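Local coordinates for sensor protein (Vibrio cholerae, PDB 3BY9), which is the sensor domain of the histidine kinase DctB, binds C4-dicarboxylates such as succinate and probably controls phosphorylation in a two-component system, at residues L9-I23 with V240-V254. Residues are numbered along the deposited sequence; the frame is centred on the assembly and turned at random.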
loop_
_atom_site.group_PDB
_atom_site.type_symbol
_atom_site.label_atom_id
_atom_site.label_comp_id
_atom_site.label_asym_id
_atom_site.label_seq_id
_atom_site.Cartn_x
_atom_site.Cartn_y
_atom_site.Cartn_z
ATOM N N LEU A 9 -20.981 -17.621 -6.201
ATOM C CA LEU A 9 -20.173 -17.491 -4.980
ATOM C C LEU A 9 -18.997 -18.455 -5.027
ATOM O O LEU A 9 -17.913 -18.166 -4.503
ATOM C CB LEU A 9 -21.028 -17.841 -3.739
ATOM C CG LEU A 9 -22.134 -16.833 -3.451
ATOM C CD1 LEU A 9 -22.931 -17.362 -2.218
ATOM C CD2 LEU A 9 -21.500 -15.445 -3.121
ATOM N N ASN A 10 -19.204 -19.627 -5.628
ATOM C CA ASN A 10 -18.113 -20.606 -5.705
ATOM C C ASN A 10 -17.014 -20.072 -6.594
ATOM O O ASN A 10 -15.819 -20.229 -6.276
ATOM C CB ASN A 10 -18.639 -21.943 -6.247
ATOM C CG ASN A 10 -19.561 -22.652 -5.245
ATOM O OD1 ASN A 10 -19.635 -22.282 -4.062
ATOM N ND2 ASN A 10 -20.259 -23.673 -5.712
ATOM N N GLU A 11 -17.392 -19.471 -7.717
ATOM C CA GLU A 11 -16.412 -18.896 -8.655
ATOM C C GLU A 11 -15.690 -17.733 -7.982
ATOM O O GLU A 11 -14.489 -17.548 -8.162
ATOM C CB GLU A 11 -17.117 -18.399 -9.927
ATOM C CG GLU A 11 -16.188 -17.667 -10.930
ATOM C CD GLU A 11 -14.934 -18.469 -11.363
ATOM O OE1 GLU A 11 -14.833 -19.706 -11.182
ATOM O OE2 GLU A 11 -14.015 -17.834 -11.922
ATOM N N HIS A 12 -16.414 -16.960 -7.188
ATOM C CA HIS A 12 -15.769 -15.858 -6.473
ATOM C C HIS A 12 -14.633 -16.413 -5.614
ATOM O O HIS A 12 -13.570 -15.791 -5.491
ATOM C CB HIS A 12 -16.747 -15.204 -5.519
ATOM C CG HIS A 12 -17.566 -14.090 -6.085
ATOM N ND1 HIS A 12 -17.584 -13.710 -7.424
ATOM C CD2 HIS A 12 -18.402 -13.243 -5.443
ATOM C CE1 HIS A 12 -18.398 -12.673 -7.556
ATOM N NE2 HIS A 12 -18.897 -12.372 -6.374
ATOM N N GLN A 13 -14.875 -17.541 -4.938
ATOM C CA GLN A 13 -13.829 -18.110 -4.087
ATOM C C GLN A 13 -12.585 -18.443 -4.900
ATOM O O GLN A 13 -11.464 -18.250 -4.441
ATOM C CB GLN A 13 -14.329 -19.361 -3.342
ATOM C CG GLN A 13 -15.282 -19.026 -2.181
ATOM C CD GLN A 13 -14.620 -18.114 -1.164
ATOM O OE1 GLN A 13 -13.595 -18.473 -0.596
ATOM N NE2 GLN A 13 -15.191 -16.936 -0.937
ATOM N N SER A 14 -12.774 -18.934 -6.122
ATOM C CA SER A 14 -11.632 -19.260 -6.959
ATOM C C SER A 14 -10.928 -17.992 -7.443
ATOM O O SER A 14 -9.691 -17.949 -7.557
ATOM C CB SER A 14 -12.089 -20.107 -8.139
ATOM O OG SER A 14 -12.424 -21.411 -7.691
ATOM N N GLN A 15 -11.708 -16.964 -7.764
ATOM C CA GLN A 15 -11.100 -15.703 -8.187
ATOM C C GLN A 15 -10.284 -15.122 -7.060
ATOM O O GLN A 15 -9.180 -14.618 -7.301
ATOM C CB GLN A 15 -12.153 -14.684 -8.580
ATOM C CG GLN A 15 -12.921 -15.085 -9.839
ATOM C CD GLN A 15 -13.947 -14.019 -10.162
ATOM O OE1 GLN A 15 -13.627 -12.965 -10.741
ATOM N NE2 GLN A 15 -15.163 -14.257 -9.753
ATOM N N LEU A 16 -10.830 -15.172 -5.838
ATOM C CA LEU A 16 -10.098 -14.614 -4.697
ATOM C C LEU A 16 -8.820 -15.433 -4.444
ATOM O O LEU A 16 -7.758 -14.884 -4.076
ATOM C CB LEU A 16 -10.989 -14.599 -3.412
ATOM C CG LEU A 16 -12.172 -13.601 -3.468
ATOM C CD1 LEU A 16 -13.195 -13.776 -2.341
ATOM C CD2 LEU A 16 -11.554 -12.175 -3.417
ATOM N N ASP A 17 -8.905 -16.748 -4.611
ATOM C CA ASP A 17 -7.705 -17.585 -4.409
ATOM C C ASP A 17 -6.612 -17.179 -5.420
ATOM O O ASP A 17 -5.450 -16.964 -5.047
ATOM C CB ASP A 17 -8.017 -19.074 -4.649
ATOM C CG ASP A 17 -8.779 -19.734 -3.525
ATOM O OD1 ASP A 17 -8.944 -19.144 -2.431
ATOM O OD2 ASP A 17 -9.207 -20.905 -3.765
ATOM N N ARG A 18 -7.000 -17.057 -6.690
ATOM C CA ARG A 18 -6.038 -16.711 -7.743
ATOM C C ARG A 18 -5.460 -15.292 -7.558
ATOM O O ARG A 18 -4.246 -15.070 -7.699
ATOM C CB ARG A 18 -6.693 -16.791 -9.125
ATOM C CG ARG A 18 -7.013 -18.195 -9.626
ATOM C CD ARG A 18 -7.400 -18.186 -11.128
ATOM N NE ARG A 18 -8.650 -17.486 -11.425
ATOM C CZ ARG A 18 -9.851 -18.056 -11.360
ATOM N NH1 ARG A 18 -9.956 -19.328 -11.014
ATOM N NH2 ARG A 18 -10.949 -17.365 -11.641
ATOM N N PHE A 19 -6.310 -14.333 -7.233
ATOM C CA PHE A 19 -5.802 -12.979 -7.063
ATOM C C PHE A 19 -4.964 -12.829 -5.805
ATOM O O PHE A 19 -3.960 -12.116 -5.809
ATOM C CB PHE A 19 -6.969 -11.967 -7.083
ATOM C CG PHE A 19 -6.522 -10.550 -7.352
ATOM C CD1 PHE A 19 -5.709 -10.256 -8.447
ATOM C CD2 PHE A 19 -6.941 -9.511 -6.531
ATOM C CE1 PHE A 19 -5.316 -8.914 -8.709
ATOM C CE2 PHE A 19 -6.555 -8.183 -6.785
ATOM C CZ PHE A 19 -5.747 -7.897 -7.871
ATOM N N SER A 20 -5.412 -13.432 -4.703
ATOM C CA SER A 20 -4.657 -13.335 -3.459
ATOM C C SER A 20 -3.272 -13.924 -3.719
ATOM O O SER A 20 -2.242 -13.385 -3.269
ATOM C CB SER A 20 -5.355 -14.120 -2.336
ATOM O OG SER A 20 -4.432 -14.356 -1.282
ATOM N N SER A 21 -3.244 -15.027 -4.459
ATOM C CA SER A 21 -1.981 -15.668 -4.797
ATOM C C SER A 21 -1.073 -14.720 -5.572
ATOM O O SER A 21 0.125 -14.620 -5.266
ATOM C CB SER A 21 -2.218 -16.943 -5.616
ATOM O OG SER A 21 -2.693 -18.005 -4.793
ATOM N N HIS A 22 -1.642 -14.034 -6.567
ATOM C CA HIS A 22 -0.920 -13.080 -7.382
ATOM C C HIS A 22 -0.352 -11.966 -6.504
ATOM O O HIS A 22 0.795 -11.504 -6.695
ATOM C CB HIS A 22 -1.845 -12.478 -8.440
ATOM C CG HIS A 22 -1.227 -11.360 -9.219
ATOM N ND1 HIS A 22 -0.163 -11.550 -10.083
ATOM C CD2 HIS A 22 -1.507 -10.036 -9.250
ATOM C CE1 HIS A 22 0.186 -10.391 -10.608
ATOM N NE2 HIS A 22 -0.611 -9.455 -10.120
ATOM N N ILE A 23 -1.179 -11.484 -5.586
ATOM C CA ILE A 23 -0.725 -10.423 -4.686
ATOM C C ILE A 23 0.476 -10.873 -3.856
ATOM O O ILE A 23 1.486 -10.162 -3.773
ATOM C CB ILE A 23 -1.875 -9.955 -3.751
ATOM C CG1 ILE A 23 -2.920 -9.200 -4.580
ATOM C CG2 ILE A 23 -1.311 -9.049 -2.605
ATOM C CD1 ILE A 23 -4.252 -8.958 -3.809
ATOM N N VAL A 240 -21.093 -9.697 -3.412
ATOM C CA VAL A 240 -19.687 -9.398 -3.073
ATOM C C VAL A 240 -19.070 -10.447 -2.180
ATOM O O VAL A 240 -19.685 -10.807 -1.165
ATOM C CB VAL A 240 -19.613 -8.056 -2.301
ATOM C CG1 VAL A 240 -18.187 -7.663 -2.079
ATOM C CG2 VAL A 240 -20.289 -6.924 -3.113
ATOM N N SER A 241 -17.924 -10.993 -2.585
ATOM C CA SER A 241 -17.224 -11.961 -1.730
ATOM C C SER A 241 -15.944 -11.309 -1.267
ATOM O O SER A 241 -15.265 -10.631 -2.039
ATOM C CB SER A 241 -16.937 -13.254 -2.481
ATOM O OG SER A 241 -18.210 -13.847 -2.789
ATOM N N SER A 242 -15.567 -11.554 -0.005
ATOM C CA SER A 242 -14.402 -10.836 0.532
ATOM C C SER A 242 -13.452 -11.770 1.214
ATOM O O SER A 242 -13.864 -12.788 1.793
ATOM C CB SER A 242 -14.855 -9.767 1.551
ATOM O OG SER A 242 -15.740 -8.839 0.908
ATOM N N ARG A 243 -12.179 -11.409 1.117
ATOM C CA ARG A 243 -11.068 -12.207 1.699
ATOM C C ARG A 243 -10.104 -11.265 2.429
ATOM O O ARG A 243 -9.363 -10.483 1.831
ATOM C CB ARG A 243 -10.311 -12.956 0.570
ATOM C CG ARG A 243 -9.209 -13.941 1.012
ATOM C CD ARG A 243 -9.794 -15.211 1.574
ATOM N NE ARG A 243 -10.605 -15.967 0.599
ATOM C CZ ARG A 243 -10.138 -16.688 -0.425
ATOM N NH1 ARG A 243 -8.835 -16.775 -0.697
ATOM N NH2 ARG A 243 -10.999 -17.412 -1.144
ATOM N N PRO A 244 -10.066 -11.351 3.768
ATOM C CA PRO A 244 -9.130 -10.442 4.425
ATOM C C PRO A 244 -7.720 -10.999 4.280
ATOM O O PRO A 244 -7.543 -12.227 4.143
ATOM C CB PRO A 244 -9.605 -10.429 5.893
ATOM C CG PRO A 244 -10.356 -11.710 6.058
ATOM C CD PRO A 244 -11.017 -11.966 4.720
ATOM N N LEU A 245 -6.738 -10.095 4.264
ATOM C CA LEU A 245 -5.314 -10.441 4.202
ATOM C C LEU A 245 -4.730 -9.627 5.379
ATOM O O LEU A 245 -4.129 -8.565 5.212
ATOM C CB LEU A 245 -4.696 -10.016 2.862
ATOM C CG LEU A 245 -5.253 -10.713 1.603
ATOM C CD1 LEU A 245 -4.550 -10.206 0.345
ATOM C CD2 LEU A 245 -5.075 -12.227 1.735
ATOM N N PRO A 246 -4.938 -10.116 6.612
ATOM C CA PRO A 246 -4.471 -9.467 7.847
ATOM C C PRO A 246 -3.066 -8.890 7.856
ATOM O O PRO A 246 -2.849 -7.801 8.403
ATOM C CB PRO A 246 -4.632 -10.571 8.897
ATOM C CG PRO A 246 -5.847 -11.295 8.422
ATOM C CD PRO A 246 -5.589 -11.404 6.911
ATOM N N GLU A 247 -2.127 -9.633 7.277
ATOM C CA GLU A 247 -0.723 -9.219 7.221
ATOM C C GLU A 247 -0.540 -7.926 6.484
ATOM O O GLU A 247 0.422 -7.189 6.741
ATOM C CB GLU A 247 0.118 -10.286 6.514
ATOM C CG GLU A 247 0.433 -11.500 7.371
ATOM C CD GLU A 247 1.206 -12.571 6.612
ATOM O OE1 GLU A 247 2.188 -12.229 5.916
ATOM O OE2 GLU A 247 0.833 -13.762 6.716
ATOM N N LEU A 248 -1.464 -7.655 5.559
ATOM C CA LEU A 248 -1.410 -6.468 4.703
ATOM C C LEU A 248 -2.350 -5.373 5.147
ATOM O O LEU A 248 -2.329 -4.265 4.613
ATOM C CB LEU A 248 -1.797 -6.853 3.266
ATOM C CG LEU A 248 -1.052 -8.050 2.716
ATOM C CD1 LEU A 248 -1.474 -8.240 1.255
ATOM C CD2 LEU A 248 0.508 -7.819 2.814
ATOM N N ALA A 249 -3.164 -5.702 6.133
ATOM C CA ALA A 249 -4.163 -4.801 6.668
ATOM C C ALA A 249 -5.063 -4.300 5.538
ATOM O O ALA A 249 -5.438 -3.121 5.477
ATOM C CB ALA A 249 -3.522 -3.634 7.457
ATOM N N LEU A 250 -5.374 -5.221 4.618
ATOM C CA LEU A 250 -6.260 -4.967 3.458
ATOM C C LEU A 250 -7.196 -6.148 3.216
ATOM O O LEU A 250 -6.811 -7.302 3.423
ATOM C CB LEU A 250 -5.461 -4.768 2.173
ATOM C CG LEU A 250 -4.699 -3.460 1.975
ATOM C CD1 LEU A 250 -3.793 -3.579 0.738
ATOM C CD2 LEU A 250 -5.685 -2.330 1.807
ATOM N N THR A 251 -8.420 -5.867 2.771
ATOM C CA THR A 251 -9.373 -6.945 2.471
ATOM C C THR A 251 -9.603 -6.867 0.950
ATOM O O THR A 251 -9.889 -5.803 0.433
ATOM C CB THR A 251 -10.730 -6.748 3.212
ATOM O OG1 THR A 251 -10.508 -6.852 4.646
ATOM C CG2 THR A 251 -11.760 -7.859 2.810
ATOM N N ILE A 252 -9.485 -8.007 0.278
ATOM C CA ILE A 252 -9.714 -8.071 -1.177
ATOM C C ILE A 252 -11.183 -8.443 -1.377
ATOM O O ILE A 252 -11.700 -9.334 -0.702
ATOM C CB ILE A 252 -8.851 -9.159 -1.826
ATOM C CG1 ILE A 252 -7.386 -8.978 -1.410
ATOM C CG2 ILE A 252 -9.012 -9.124 -3.339
ATOM C CD1 ILE A 252 -6.541 -10.156 -1.796
ATOM N N ARG A 253 -11.863 -7.774 -2.313
ATOM C CA ARG A 253 -13.271 -8.076 -2.533
ATOM C C ARG A 253 -13.567 -8.168 -3.990
ATOM O O ARG A 253 -13.061 -7.342 -4.765
ATOM C CB ARG A 253 -14.108 -6.925 -1.940
ATOM C CG ARG A 253 -13.681 -6.617 -0.466
ATOM C CD ARG A 253 -14.607 -5.547 0.128
ATOM N NE ARG A 253 -14.294 -5.087 1.498
ATOM C CZ ARG A 253 -14.957 -5.524 2.569
ATOM N NH1 ARG A 253 -15.900 -6.463 2.436
ATOM N NH2 ARG A 253 -14.793 -4.919 3.734
ATOM N N VAL A 254 -14.357 -9.171 -4.369
ATOM C CA VAL A 254 -14.741 -9.308 -5.780
ATOM C C VAL A 254 -16.238 -8.974 -5.840
ATOM O O VAL A 254 -17.042 -9.430 -5.005
ATOM C CB VAL A 254 -14.418 -10.732 -6.320
ATOM C CG1 VAL A 254 -15.008 -11.833 -5.445
ATOM C CG2 VAL A 254 -14.996 -10.896 -7.753
HETATM O O HOH W 1 -17.732 -16.513 -2.375
HETATM O O HOH W 2 -13.268 -15.522 0.983
HETATM O O HOH W 3 -6.284 -15.830 0.458
#
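R243 of the β-hairpin formed by strands 238-245 and 250-257 reaches the long N-terminal helix 5-27 and binds D17 and Q13. Its CB starts beside L16 CD1, 4.2 Å away. With CG anti to the backbone N (chi1 -174°) and bends at the next two torsions, the chain lies across the helix beside L16. NE donates to water 2 at 2.7 Å, and this water also receives Q13 NE2 and donates to S242 O. L16 CB lies over one guanidinium face, toward the rim near NH2. At the tip, NH1 and NH2 both converge on D17 OD1, at 2.9 and 3.0 Å, an end-on grip of two nitrogens on one oxygen; the carboxylate and guanidinium planes are 53° apart. NH2 also donates to Q13 OE1 at 2.9 Å, arriving above the amide plane, while NH1 donates to water 3. An arginine suits this position because its aliphatic part can pack on leucine while its N-H groups fan out at the edge.

Behind this polar border the contact turns apolar. L16, projecting from the helix toward the sheet, sets its CG 3.9 Å from V254 CG1 and its CD2 toward I252 CG2. The same V254 methyl lies over the H12 ring, 3.6 Å from its centroid and 17° off the normal, a CH-pi contact; branched valine offers a second methyl to this ring. Further along, I23 meets L245, L248 and I252. I252 CG2 meets the F19 ring at its edge; W159 meets that ring edge-to-face, and F166 packs against it.

Helix and four-stranded antiparallel sheet are thus joined by a hydrophobic interior and a hydrated ionic margin, where D17 probably offsets the arginine's charge and the three bonds to D17 and Q13 limit rotation of its guanidinium.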